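Local coordinates for predicted protease of the collagenase family (Methanopyrus kandleri, PDB 5D88), which binds zinc on a TIM-barrel fold and is probably a peptidase of the U32 family that hydrolyses peptide bonds, at residues V164-V175 against V234-F242. Residues are numbered along the deposited sequence; the frame is centred on the assembly and turned at random.
Sequences VDPALNSNEEEV and VWEVREELF
In this TIM barrel the loop that leaves strand 161-163 and leads into helix 172-181 is met by residues 234-242, the connection that runs on to the last barrel strand, 244-247. The backbones come together where Arg238 N donates to Asn169 O at 3.0 Å, a nearly straight bond (163°). The same carbonyl oxygen lies in the plane of the Phe242 ring, at its edge, with CE2 3.5 Å from Asn169 O; the slightly positive ring hydrogens probably suit an oxygen there. The far end of that ring is wedged between two valines: CG2 of Val164 comes to 3.5 Å from Phe242 CE1, and CG2 of Val175 packs on CZ. In Val175, CG1 stands anti to the backbone N (chi1 170°), which puts it on Leu241 and leaves CG2 for the ring. Phe242 also rests on Thr188, so the ring lies between strand 185-190 and the first turn of helix 172-181. Asn171, just before that helix, is its N-cap: its short amide reaches back so that OD1 accepts from Glu174 N.

Beside the ring, Leu241 spreads its two methyls over the first helical residue, CD1 toward Glu172 CA and CD2 toward Glu172 CG, each at 3.9 Å. CD2 also sits above one face of the Arg238 guanidinium, offset toward its rim, while NE and NH2 both grip OE2 of Glu240 side-on; the aliphatic part of Arg238 runs alongside Ser170. At the other end, branched Val234 lays CG2 on Pro166 CB (3.7 Å), a rigid apolar surface opening the 3-10 turn, and brings CG1 to 3.4 Å from Pro166 O. Asn169 ND2, bonded to Ala189 O, is also joined through a water to Glu236 O; a second water links that carbonyl to Ser170 OG.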
loop_
_atom_site.group_PDB
_atom_site.type_symbol
_atom_site.label_atom_id
_atom_site.label_comp_id
_atom_site.label_asym_id
_atom_site.label_seq_id
_atom_site.Cartn_x
_atom_site.Cartn_y
_atom_site.Cartn_z
ATOM N N VAL A 164 11.996 -8.874 6.285
ATOM C CA VAL A 164 10.677 -9.493 6.261
ATOM C C VAL A 164 9.665 -8.587 6.957
ATOM O O VAL A 164 9.998 -7.747 7.807
ATOM C CB VAL A 164 10.688 -10.884 6.913
ATOM C CG1 VAL A 164 11.662 -11.817 6.207
ATOM C CG2 VAL A 164 10.993 -10.772 8.418
ATOM N N ASP A 165 8.399 -8.774 6.604
ATOM C CA ASP A 165 7.360 -8.135 7.384
ATOM C C ASP A 165 7.495 -8.572 8.844
ATOM O O ASP A 165 7.731 -9.759 9.121
ATOM C CB ASP A 165 5.966 -8.475 6.865
ATOM C CG ASP A 165 4.880 -7.787 7.680
ATOM O OD1 ASP A 165 4.584 -6.609 7.404
ATOM O OD2 ASP A 165 4.359 -8.396 8.625
ATOM N N PRO A 166 7.365 -7.649 9.795
ATOM C CA PRO A 166 7.610 -7.996 11.206
ATOM C C PRO A 166 6.728 -9.114 11.749
ATOM O O PRO A 166 7.079 -9.730 12.775
ATOM C CB PRO A 166 7.348 -6.671 11.935
ATOM C CG PRO A 166 7.642 -5.659 10.965
ATOM C CD PRO A 166 7.247 -6.194 9.614
ATOM N N ALA A 167 5.598 -9.413 11.104
ATOM C CA ALA A 167 4.786 -10.535 11.560
ATOM C C ALA A 167 5.548 -11.850 11.501
ATOM O O ALA A 167 5.177 -12.792 12.208
ATOM C CB ALA A 167 3.495 -10.642 10.742
ATOM N N LEU A 168 6.619 -11.927 10.716
ATOM C CA LEU A 168 7.405 -13.152 10.580
ATOM C C LEU A 168 8.584 -13.232 11.543
ATOM O O LEU A 168 9.352 -14.199 11.478
ATOM C CB LEU A 168 7.927 -13.271 9.151
ATOM C CG LEU A 168 6.946 -13.845 8.132
ATOM C CD1 LEU A 168 5.735 -12.958 7.990
ATOM C CD2 LEU A 168 7.624 -14.014 6.789
ATOM N N ASN A 169 8.731 -12.258 12.440
ATOM C CA ASN A 169 9.955 -12.124 13.216
ATOM C C ASN A 169 10.210 -13.307 14.135
ATOM O O ASN A 169 11.358 -13.512 14.538
ATOM C CB ASN A 169 9.902 -10.857 14.055
ATOM C CG ASN A 169 10.250 -9.631 13.271
ATOM O OD1 ASN A 169 10.513 -9.706 12.068
ATOM N ND2 ASN A 169 10.269 -8.478 13.946
ATOM N N SER A 170 9.180 -14.073 14.498
ATOM C CA SER A 170 9.369 -15.254 15.334
ATOM C C SER A 170 8.869 -16.518 14.651
ATOM O O SER A 170 8.649 -17.531 15.322
ATOM C CB SER A 170 8.662 -15.101 16.689
ATOM O OG SER A 170 9.253 -14.102 17.492
ATOM N N ASN A 171 8.699 -16.492 13.339
ATOM C CA ASN A 171 8.009 -17.558 12.623
ATOM C C ASN A 171 9.047 -18.390 11.873
ATOM O O ASN A 171 9.415 -18.079 10.740
ATOM C CB ASN A 171 6.953 -16.979 11.683
ATOM C CG ASN A 171 5.993 -18.040 11.178
ATOM O OD1 ASN A 171 6.380 -19.182 10.970
ATOM N ND2 ASN A 171 4.741 -17.665 10.977
ATOM N N GLU A 172 9.496 -19.482 12.505
ATOM C CA GLU A 172 10.563 -20.278 11.901
ATOM C C GLU A 172 10.115 -20.889 10.580
ATOM O O GLU A 172 10.866 -20.882 9.598
ATOM C CB GLU A 172 11.027 -21.371 12.862
ATOM C CG GLU A 172 12.212 -22.187 12.337
ATOM C CD GLU A 172 11.808 -23.483 11.622
ATOM O OE1 GLU A 172 11.004 -24.266 12.181
ATOM O OE2 GLU A 172 12.314 -23.726 10.499
ATOM N N GLU A 173 8.891 -21.415 10.537
ATOM C CA GLU A 173 8.394 -22.090 9.342
ATOM C C GLU A 173 8.362 -21.141 8.151
ATOM O O GLU A 173 8.795 -21.489 7.046
ATOM C CB GLU A 173 7.000 -22.638 9.623
ATOM C CG GLU A 173 6.395 -23.513 8.548
ATOM C CD GLU A 173 4.911 -23.785 8.805
ATOM O OE1 GLU A 173 4.070 -22.957 8.379
ATOM O OE2 GLU A 173 4.588 -24.807 9.454
ATOM N N GLU A 174 7.831 -19.938 8.356
ATOM C CA GLU A 174 7.666 -19.026 7.234
ATOM C C GLU A 174 8.994 -18.394 6.831
ATOM O O GLU A 174 9.258 -18.203 5.637
ATOM C CB GLU A 174 6.606 -17.982 7.573
ATOM C CG GLU A 174 5.218 -18.622 7.648
ATOM C CD GLU A 174 4.074 -17.659 7.956
ATOM O OE1 GLU A 174 4.220 -16.435 7.753
ATOM O OE2 GLU A 174 3.010 -18.145 8.399
ATOM N N VAL A 175 9.866 -18.097 7.793
ATOM C CA VAL A 175 11.182 -17.604 7.411
ATOM C C VAL A 175 11.942 -18.686 6.659
ATOM O O VAL A 175 12.639 -18.406 5.679
ATOM C CB VAL A 175 11.953 -17.098 8.642
ATOM C CG1 VAL A 175 13.416 -16.810 8.292
ATOM C CG2 VAL A 175 11.277 -15.842 9.182
ATOM N N VAL A 234 5.624 -5.047 16.502
ATOM C CA VAL A 234 6.194 -6.342 16.839
ATOM C C VAL A 234 7.509 -6.099 17.564
ATOM O O VAL A 234 8.447 -5.529 16.989
ATOM C CB VAL A 234 6.395 -7.221 15.598
ATOM C CG1 VAL A 234 6.920 -8.581 16.003
ATOM C CG2 VAL A 234 5.086 -7.359 14.840
ATOM N N TRP A 235 7.569 -6.547 18.820
ATOM C CA TRP A 235 8.721 -6.359 19.700
ATOM C C TRP A 235 9.533 -7.623 19.868
ATOM O O TRP A 235 10.736 -7.549 20.148
ATOM C CB TRP A 235 8.262 -5.880 21.086
ATOM C CG TRP A 235 7.587 -4.554 21.044
ATOM C CD1 TRP A 235 6.252 -4.299 21.209
ATOM C CD2 TRP A 235 8.208 -3.286 20.780
ATOM N NE1 TRP A 235 6.013 -2.955 21.069
ATOM C CE2 TRP A 235 7.193 -2.311 20.809
ATOM C CE3 TRP A 235 9.528 -2.885 20.531
ATOM C CZ2 TRP A 235 7.453 -0.952 20.597
ATOM C CZ3 TRP A 235 9.783 -1.539 20.338
ATOM C CH2 TRP A 235 8.746 -0.589 20.370
ATOM N N GLU A 236 8.897 -8.771 19.705
ATOM C CA GLU A 236 9.553 -10.049 19.890
ATOM C C GLU A 236 10.256 -10.447 18.606
ATOM O O GLU A 236 9.818 -10.106 17.508
ATOM C CB GLU A 236 8.525 -11.109 20.273
ATOM C CG GLU A 236 7.698 -10.743 21.502
ATOM C CD GLU A 236 8.394 -11.093 22.805
ATOM O OE1 GLU A 236 9.404 -11.832 22.772
ATOM O OE2 GLU A 236 7.930 -10.634 23.872
ATOM N N VAL A 237 11.355 -11.183 18.739
ATOM C CA VAL A 237 12.082 -11.627 17.562
ATOM C C VAL A 237 12.878 -12.865 17.915
ATOM O O VAL A 237 13.281 -13.057 19.060
ATOM C CB VAL A 237 12.998 -10.503 17.028
ATOM C CG1 VAL A 237 13.967 -10.073 18.107
ATOM C CG2 VAL A 237 13.710 -10.959 15.757
ATOM N N ARG A 238 13.122 -13.693 16.915
ATOM C CA ARG A 238 14.016 -14.838 17.016
ATOM C C ARG A 238 15.219 -14.530 16.126
ATOM O O ARG A 238 15.204 -14.776 14.917
ATOM C CB ARG A 238 13.286 -16.107 16.622
ATOM C CG ARG A 238 12.375 -16.599 17.747
ATOM C CD ARG A 238 11.682 -17.878 17.385
ATOM N NE ARG A 238 12.654 -18.943 17.186
ATOM C CZ ARG A 238 12.371 -20.130 16.663
ATOM N NH1 ARG A 238 11.131 -20.406 16.270
ATOM N NH2 ARG A 238 13.331 -21.038 16.526
ATOM N N GLU A 239 16.264 -13.959 16.736
ATOM C CA GLU A 239 17.360 -13.418 15.937
ATOM C C GLU A 239 18.097 -14.504 15.187
ATOM O O GLU A 239 18.664 -14.236 14.124
ATOM C CB GLU A 239 18.351 -12.660 16.812
ATOM C CG GLU A 239 17.810 -11.383 17.388
ATOM C CD GLU A 239 18.894 -10.551 18.028
ATOM O OE1 GLU A 239 20.075 -10.980 18.005
ATOM O OE2 GLU A 239 18.564 -9.461 18.543
ATOM N N GLU A 240 18.106 -15.725 15.722
ATOM C CA GLU A 240 18.815 -16.824 15.079
ATOM C C GLU A 240 18.252 -17.141 13.698
ATOM O O GLU A 240 18.916 -17.836 12.922
ATOM C CB GLU A 240 18.777 -18.074 15.981
ATOM C CG GLU A 240 17.410 -18.768 16.124
ATOM C CD GLU A 240 16.507 -18.154 17.194
ATOM O OE1 GLU A 240 16.789 -17.042 17.690
ATOM O OE2 GLU A 240 15.494 -18.794 17.537
ATOM N N LEU A 241 17.051 -16.646 13.370
ATOM C CA LEU A 241 16.477 -16.883 12.051
ATOM C C LEU A 241 17.010 -15.930 11.004
ATOM O O LEU A 241 16.745 -16.129 9.815
ATOM C CB LEU A 241 14.950 -16.738 12.083
ATOM C CG LEU A 241 14.162 -17.534 13.137
ATOM C CD1 LEU A 241 12.647 -17.252 13.062
ATOM C CD2 LEU A 241 14.439 -18.992 12.935
ATOM N N PHE A 242 17.739 -14.899 11.403
ATOM C CA PHE A 242 18.035 -13.802 10.500
ATOM C C PHE A 242 19.531 -13.556 10.419
ATOM O O PHE A 242 20.292 -13.895 11.321
ATOM C CB PHE A 242 17.309 -12.543 10.951
ATOM C CG PHE A 242 15.820 -12.671 10.902
ATOM C CD1 PHE A 242 15.138 -12.476 9.717
ATOM C CD2 PHE A 242 15.103 -13.013 12.042
ATOM C CE1 PHE A 242 13.755 -12.592 9.676
ATOM C CE2 PHE A 242 13.736 -13.146 12.008
ATOM C CZ PHE A 242 13.054 -12.934 10.822
HETATM O O HOH W 1 10.364 -7.912 16.448
HETATM O O HOH W 2 7.725 -11.919 16.788
#